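Local coordinates for protein UDP-glucose 4-epimerase (Brucella ovis, PDB 4WOK) that probably interconverts UDP-glucose and UDP-galactose by inverting the configuration at the sugar C4, using a bound NAD as redox cofactor, at residues Leu68-His82 / Leu110-Phe124. The protein carries 2 engineered substitutions. Numbering follows the deposited sequence. Where two conformers were deposited one is given.
Sequences LVETMEKYAPVAVIH and LLDACRLTRTQNVIF. Engineered in segment 68-82: Ala76 (natural residue Val).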
loop_
_atom_site.group_PDB
_atom_site.type_symbol
_atom_site.label_atom_id
_atom_site.label_comp_id
_atom_site.label_asym_id
_atom_site.label_seq_id
_atom_site.Cartn_x
_atom_site.Cartn_y
_atom_site.Cartn_z
ATOM N N LEU A 68 -6.275 -20.185 -9.030
ATOM C CA LEU A 68 -5.113 -19.737 -8.269
ATOM C C LEU A 68 -4.155 -20.908 -7.986
ATOM O O LEU A 68 -2.932 -20.789 -8.140
ATOM C CB LEU A 68 -5.577 -19.079 -6.974
ATOM C CG LEU A 68 -4.579 -18.295 -6.131
ATOM C CD1 LEU A 68 -3.806 -17.263 -6.969
ATOM C CD2 LEU A 68 -5.362 -17.622 -5.017
ATOM N N VAL A 69 -4.710 -22.046 -7.587
ATOM C CA VAL A 69 -3.892 -23.249 -7.392
ATOM C C VAL A 69 -3.194 -23.670 -8.687
ATOM O O VAL A 69 -1.995 -24.000 -8.695
ATOM C CB VAL A 69 -4.754 -24.406 -6.853
ATOM C CG1 VAL A 69 -4.020 -25.737 -6.951
ATOM C CG2 VAL A 69 -5.166 -24.129 -5.405
ATOM N N GLU A 70 -3.939 -23.655 -9.786
ATOM C CA GLU A 70 -3.393 -24.004 -11.096
ATOM C C GLU A 70 -2.184 -23.134 -11.401
ATOM O O GLU A 70 -1.152 -23.604 -11.889
ATOM C CB GLU A 70 -4.460 -23.816 -12.167
ATOM C CG GLU A 70 -4.058 -24.202 -13.582
ATOM C CD GLU A 70 -5.180 -23.891 -14.566
ATOM O OE1 GLU A 70 -6.172 -24.650 -14.612
ATOM O OE2 GLU A 70 -5.087 -22.863 -15.272
ATOM N N THR A 71 -2.332 -21.852 -11.093
ATOM C CA THR A 71 -1.281 -20.884 -11.360
ATOM C C THR A 71 -0.057 -21.154 -10.515
ATOM O O THR A 71 1.070 -21.135 -11.016
ATOM C CB THR A 71 -1.777 -19.459 -11.100
ATOM O OG1 THR A 71 -2.867 -19.186 -11.981
ATOM C CG2 THR A 71 -0.659 -18.450 -11.358
ATOM N N MET A 72 -0.265 -21.401 -9.228
ATOM C CA MET A 72 0.870 -21.734 -8.366
ATOM C C MET A 72 1.569 -23.031 -8.788
ATOM O O MET A 72 2.802 -23.143 -8.703
ATOM C CB MET A 72 0.408 -21.821 -6.915
ATOM C CG MET A 72 -0.110 -20.475 -6.377
ATOM S SD MET A 72 -0.494 -20.608 -4.629
ATOM C CE MET A 72 -1.082 -18.922 -4.305
ATOM N N GLU A 73 0.797 -24.003 -9.262
ATOM C CA GLU A 73 1.392 -25.263 -9.730
ATOM C C GLU A 73 2.207 -25.044 -11.005
ATOM O O GLU A 73 3.307 -25.595 -11.164
ATOM C CB GLU A 73 0.299 -26.321 -9.943
ATOM C CG GLU A 73 -0.358 -26.702 -8.619
ATOM C CD GLU A 73 -1.399 -27.813 -8.727
ATOM O OE1 GLU A 73 -1.838 -28.154 -9.849
ATOM O OE2 GLU A 73 -1.768 -28.353 -7.662
ATOM N N LYS A 74 1.688 -24.229 -11.912
ATOM C CA LYS A 74 2.414 -23.948 -13.147
ATOM C C LYS A 74 3.724 -23.195 -12.887
ATOM O O LYS A 74 4.761 -23.526 -13.463
ATOM C CB LYS A 74 1.538 -23.150 -14.110
ATOM C CG LYS A 74 2.271 -22.717 -15.370
ATOM C CD LYS A 74 1.349 -21.980 -16.333
ATOM C CE LYS A 74 2.097 -21.595 -17.609
ATOM N NZ LYS A 74 1.198 -20.969 -18.619
ATOM N N TYR A 75 3.680 -22.182 -12.023
ATOM C CA TYR A 75 4.824 -21.283 -11.882
ATOM C C TYR A 75 5.744 -21.613 -10.701
ATOM O O TYR A 75 6.868 -21.107 -10.646
ATOM C CB TYR A 75 4.344 -19.831 -11.771
ATOM C CG TYR A 75 3.817 -19.284 -13.078
ATOM C CD1 TYR A 75 4.684 -18.814 -14.046
ATOM C CD2 TYR A 75 2.447 -19.267 -13.354
ATOM C CE1 TYR A 75 4.216 -18.327 -15.249
ATOM C CE2 TYR A 75 1.969 -18.783 -14.558
ATOM C CZ TYR A 75 2.864 -18.309 -15.497
ATOM O OH TYR A 75 2.420 -17.832 -16.702
ATOM N N ALA A 76 5.288 -22.466 -9.781
ATOM C CA ALA A 76 6.080 -22.830 -8.599
ATOM C C ALA A 76 6.803 -21.624 -7.999
ATOM O O ALA A 76 8.037 -21.628 -7.880
ATOM C CB ALA A 76 7.111 -23.940 -8.959
ATOM N N PRO A 77 6.050 -20.579 -7.636
ATOM C CA PRO A 77 6.714 -19.339 -7.230
ATOM C C PRO A 77 7.503 -19.489 -5.941
ATOM O O PRO A 77 7.072 -20.222 -5.048
ATOM C CB PRO A 77 5.554 -18.363 -7.039
ATOM C CG PRO A 77 4.371 -19.210 -6.775
ATOM C CD PRO A 77 4.583 -20.499 -7.504
ATOM N N VAL A 78 8.641 -18.804 -5.847
ATOM C CA VAL A 78 9.457 -18.860 -4.641
ATOM C C VAL A 78 8.855 -18.005 -3.529
ATOM O O VAL A 78 9.230 -18.135 -2.364
ATOM C CB VAL A 78 10.899 -18.392 -4.905
ATOM C CG1 VAL A 78 11.505 -19.184 -6.047
ATOM C CG2 VAL A 78 10.916 -16.896 -5.210
ATOM N N ALA A 79 7.937 -17.115 -3.896
ATOM C CA ALA A 79 7.230 -16.288 -2.933
ATOM C C ALA A 79 5.958 -15.751 -3.570
ATOM O O ALA A 79 5.859 -15.663 -4.801
ATOM C CB ALA A 79 8.100 -15.125 -2.457
ATOM N N VAL A 80 5.007 -15.369 -2.720
ATOM C CA VAL A 80 3.761 -14.745 -3.147
ATOM C C VAL A 80 3.645 -13.390 -2.442
ATOM O O VAL A 80 3.784 -13.312 -1.226
ATOM C CB VAL A 80 2.537 -15.629 -2.814
ATOM C CG1 VAL A 80 1.214 -14.934 -3.200
ATOM C CG2 VAL A 80 2.661 -16.978 -3.508
ATOM N N ILE A 81 3.435 -12.325 -3.213
ATOM C CA ILE A 81 3.198 -11.009 -2.634
ATOM C C ILE A 81 1.726 -10.655 -2.864
ATOM O O ILE A 81 1.249 -10.650 -3.998
ATOM C CB ILE A 81 4.102 -9.947 -3.241
ATOM C CG1 ILE A 81 5.555 -10.454 -3.291
ATOM C CG2 ILE A 81 4.033 -8.672 -2.414
ATOM C CD1 ILE A 81 6.512 -9.441 -3.877
ATOM N N HIS A 82 1.028 -10.365 -1.775
ATOM C CA HIS A 82 -0.424 -10.241 -1.793
ATOM C C HIS A 82 -0.820 -8.770 -1.683
ATOM O O HIS A 82 -0.810 -8.199 -0.594
ATOM C CB HIS A 82 -1.021 -11.062 -0.651
ATOM C CG HIS A 82 -2.517 -10.982 -0.558
ATOM N ND1 HIS A 82 -3.300 -10.520 -1.592
ATOM C CD2 HIS A 82 -3.364 -11.333 0.438
ATOM C CE1 HIS A 82 -4.577 -10.576 -1.228
ATOM N NE2 HIS A 82 -4.640 -11.054 -0.001
ATOM N N LEU A 110 -6.431 -17.342 -0.940
ATOM C CA LEU A 110 -5.024 -17.290 -1.320
ATOM C C LEU A 110 -4.171 -18.144 -0.396
ATOM O O LEU A 110 -3.278 -18.867 -0.853
ATOM C CB LEU A 110 -4.514 -15.846 -1.325
ATOM C CG LEU A 110 -3.002 -15.710 -1.543
ATOM C CD1 LEU A 110 -2.602 -16.044 -2.974
ATOM C CD2 LEU A 110 -2.543 -14.308 -1.171
ATOM N N LEU A 111 -4.434 -18.077 0.908
ATOM C CA LEU A 111 -3.615 -18.843 1.845
ATOM C C LEU A 111 -3.889 -20.331 1.699
ATOM O O LEU A 111 -2.977 -21.151 1.847
ATOM C CB LEU A 111 -3.864 -18.384 3.284
ATOM C CG LEU A 111 -3.461 -16.927 3.577
ATOM C CD1 LEU A 111 -3.649 -16.682 5.047
ATOM C CD2 LEU A 111 -1.984 -16.639 3.182
ATOM N N ASP A 112 -5.134 -20.701 1.403
ATOM C CA ASP A 112 -5.394 -22.125 1.136
ATOM C C ASP A 112 -4.638 -22.589 -0.117
ATOM O O ASP A 112 -4.047 -23.655 -0.123
ATOM C CB ASP A 112 -6.894 -22.396 0.982
ATOM C CG ASP A 112 -7.633 -22.386 2.309
ATOM O OD1 ASP A 112 -7.002 -22.614 3.349
ATOM O OD2 ASP A 112 -8.863 -22.157 2.322
ATOM N N ALA A 113 -4.653 -21.779 -1.177
ATOM C CA ALA A 113 -3.932 -22.122 -2.397
ATOM C C ALA A 113 -2.444 -22.320 -2.103
ATOM O O ALA A 113 -1.809 -23.244 -2.622
ATOM C CB ALA A 113 -4.114 -21.043 -3.438
ATOM N N CYS A 114 -1.891 -21.430 -1.286
ATOM C CA CYS A 114 -0.494 -21.570 -0.866
ATOM C C CYS A 114 -0.217 -22.892 -0.150
ATOM O O CYS A 114 0.680 -23.645 -0.552
ATOM C CB CYS A 114 -0.091 -20.411 0.042
ATOM S SG CYS A 114 0.130 -18.830 -0.815
ATOM N N ARG A 115 -0.973 -23.181 0.911
ATOM C CA ARG A 115 -0.668 -24.378 1.697
ATOM C C ARG A 115 -0.915 -25.638 0.877
ATOM O O ARG A 115 -0.197 -26.641 1.049
ATOM C CB ARG A 115 -1.475 -24.430 3.003
ATOM C CG ARG A 115 -2.986 -24.710 2.827
ATOM C CD ARG A 115 -3.727 -24.598 4.150
ATOM N NE ARG A 115 -5.178 -24.650 3.972
ATOM C CZ ARG A 115 -5.898 -25.765 4.048
ATOM N NH1 ARG A 115 -5.307 -26.919 4.318
ATOM N NH2 ARG A 115 -7.215 -25.726 3.875
ATOM N N LEU A 116 -1.894 -25.595 -0.030
ATOM C CA LEU A 116 -2.231 -26.799 -0.791
ATOM C C LEU A 116 -1.262 -27.031 -1.952
ATOM O O LEU A 116 -1.295 -28.080 -2.594
ATOM C CB LEU A 116 -3.668 -26.726 -1.312
ATOM C CG LEU A 116 -4.747 -26.674 -0.219
ATOM C CD1 LEU A 116 -6.120 -26.374 -0.829
ATOM C CD2 LEU A 116 -4.764 -27.986 0.597
ATOM N N THR A 117 -0.381 -26.071 -2.213
ATOM C CA THR A 117 0.601 -26.268 -3.272
ATOM C C THR A 117 2.027 -26.234 -2.700
ATOM O O THR A 117 2.997 -26.246 -3.449
ATOM C CB THR A 117 0.446 -25.206 -4.392
ATOM O OG1 THR A 117 0.631 -23.887 -3.853
ATOM C CG2 THR A 117 -0.967 -25.285 -5.029
ATOM N N ARG A 118 2.133 -26.193 -1.373
ATOM C CA ARG A 118 3.425 -26.055 -0.685
ATOM C C ARG A 118 4.134 -24.807 -1.192
ATOM O O ARG A 118 5.362 -24.752 -1.252
ATOM C CB ARG A 118 4.305 -27.299 -0.876
ATOM N N THR A 119 3.347 -23.810 -1.581
ATOM C CA THR A 119 3.905 -22.517 -1.919
ATOM C C THR A 119 4.067 -21.759 -0.612
ATOM O O THR A 119 3.102 -21.433 0.045
ATOM C CB THR A 119 3.017 -21.745 -2.907
ATOM O OG1 THR A 119 2.975 -22.453 -4.152
ATOM C CG2 THR A 119 3.580 -20.347 -3.144
ATOM N N GLN A 120 5.301 -21.466 -0.238
ATOM C CA GLN A 120 5.588 -21.190 1.161
ATOM C C GLN A 120 5.623 -19.743 1.628
ATOM O O GLN A 120 5.146 -19.436 2.720
ATOM C CB GLN A 120 6.936 -21.820 1.529
ATOM C CG GLN A 120 6.794 -22.961 2.507
ATOM C CD GLN A 120 6.392 -22.488 3.887
ATOM O OE1 GLN A 120 6.227 -21.290 4.126
ATOM N NE2 GLN A 120 6.245 -23.430 4.812
ATOM N N ASN A 121 6.217 -18.859 0.844
ATOM C CA ASN A 121 6.547 -17.542 1.372
ATOM C C ASN A 121 5.554 -16.427 1.006
ATOM O O ASN A 121 5.515 -15.998 -0.140
ATOM C CB ASN A 121 7.940 -17.168 0.891
ATOM C CG ASN A 121 9.004 -18.129 1.417
ATOM O OD1 ASN A 121 8.982 -18.501 2.586
ATOM N ND2 ASN A 121 9.921 -18.544 0.552
ATOM N N VAL A 122 4.794 -15.934 1.985
ATOM C CA VAL A 122 3.765 -14.923 1.697
ATOM C C VAL A 122 4.122 -13.554 2.250
ATOM O O VAL A 122 4.359 -13.390 3.446
ATOM C CB VAL A 122 2.390 -15.348 2.250
ATOM C CG1 VAL A 122 1.345 -14.238 2.039
ATOM C CG2 VAL A 122 1.948 -16.647 1.576
ATOM N N ILE A 123 4.173 -12.571 1.358
ATOM C CA ILE A 123 4.420 -11.199 1.760
ATOM C C ILE A 123 3.089 -10.461 1.651
ATOM O O ILE A 123 2.568 -10.296 0.558
ATOM C CB ILE A 123 5.480 -10.517 0.883
ATOM C CG1 ILE A 123 6.748 -11.388 0.764
ATOM C CG2 ILE A 123 5.769 -9.101 1.393
ATOM C CD1 ILE A 123 7.367 -11.718 2.073
ATOM N N PHE A 124 2.550 -10.036 2.785
ATOM C CA PHE A 124 1.193 -9.486 2.867
ATOM C C PHE A 124 1.211 -7.971 3.008
ATOM O O PHE A 124 1.812 -7.436 3.937
ATOM C CB PHE A 124 0.437 -10.088 4.049
ATOM C CG PHE A 124 -0.957 -9.530 4.211
ATOM C CD1 PHE A 124 -1.918 -9.739 3.232
ATOM C CD2 PHE A 124 -1.292 -8.769 5.318
ATOM C CE1 PHE A 124 -3.218 -9.200 3.368
ATOM C CE2 PHE A 124 -2.585 -8.222 5.465
ATOM C CZ PHE A 124 -3.544 -8.447 4.489
HETATM O O HOH W 1 5.236 -23.015 -5.366
#
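Leu110, in the conformer given, lies over one face of the His82 imidazole: its CD2 sits 3.6 Å from the ring centroid of His82 and 25° off the ring normal, a CH-pi contact. Phe124 meets the same ring obliquely, and His82 CD2 lies at the edge of the phenyl ring, 3.5 Å from Phe124 CD1. His82 NE2 is hydrogen-bonded to Thr107 OG1, which probably helps hold the ring's rotation. These residues belong to the Rossmann fold, where helices 65-75 and 96-116 pack on the same face of the parallel sheet, their segments 68-75 and 110-116 crossing at -39°, and strands 79-82 and 121-125 are neighbours.

The strand pairing rests on three nearly linear bonds of 2.7 to 2.8 Å, Val80 N to Asn121 O, Ile123 N to Val80 O and His82 N to Ile123 O. Between the helices, the extended Met72 chain, with CG anti to the carbonyl carbon (chi1 -64°), carries CE to 3.7 Å from Cys114 SG. Val69 CG1 touches Thr117 CG2 at 3.6 Å, while Thr117 OG1 turns back to donate to Ala113 O. The Thr119 and Val80 side chains cross at about a right angle, CG2 to CG2 at 3.5 Å, and Thr119 CG2 also borders Pro77. Asn121 ND2 donates to Val78 O at 3.0 Å, the acceptor a little out of the side-chain amide plane.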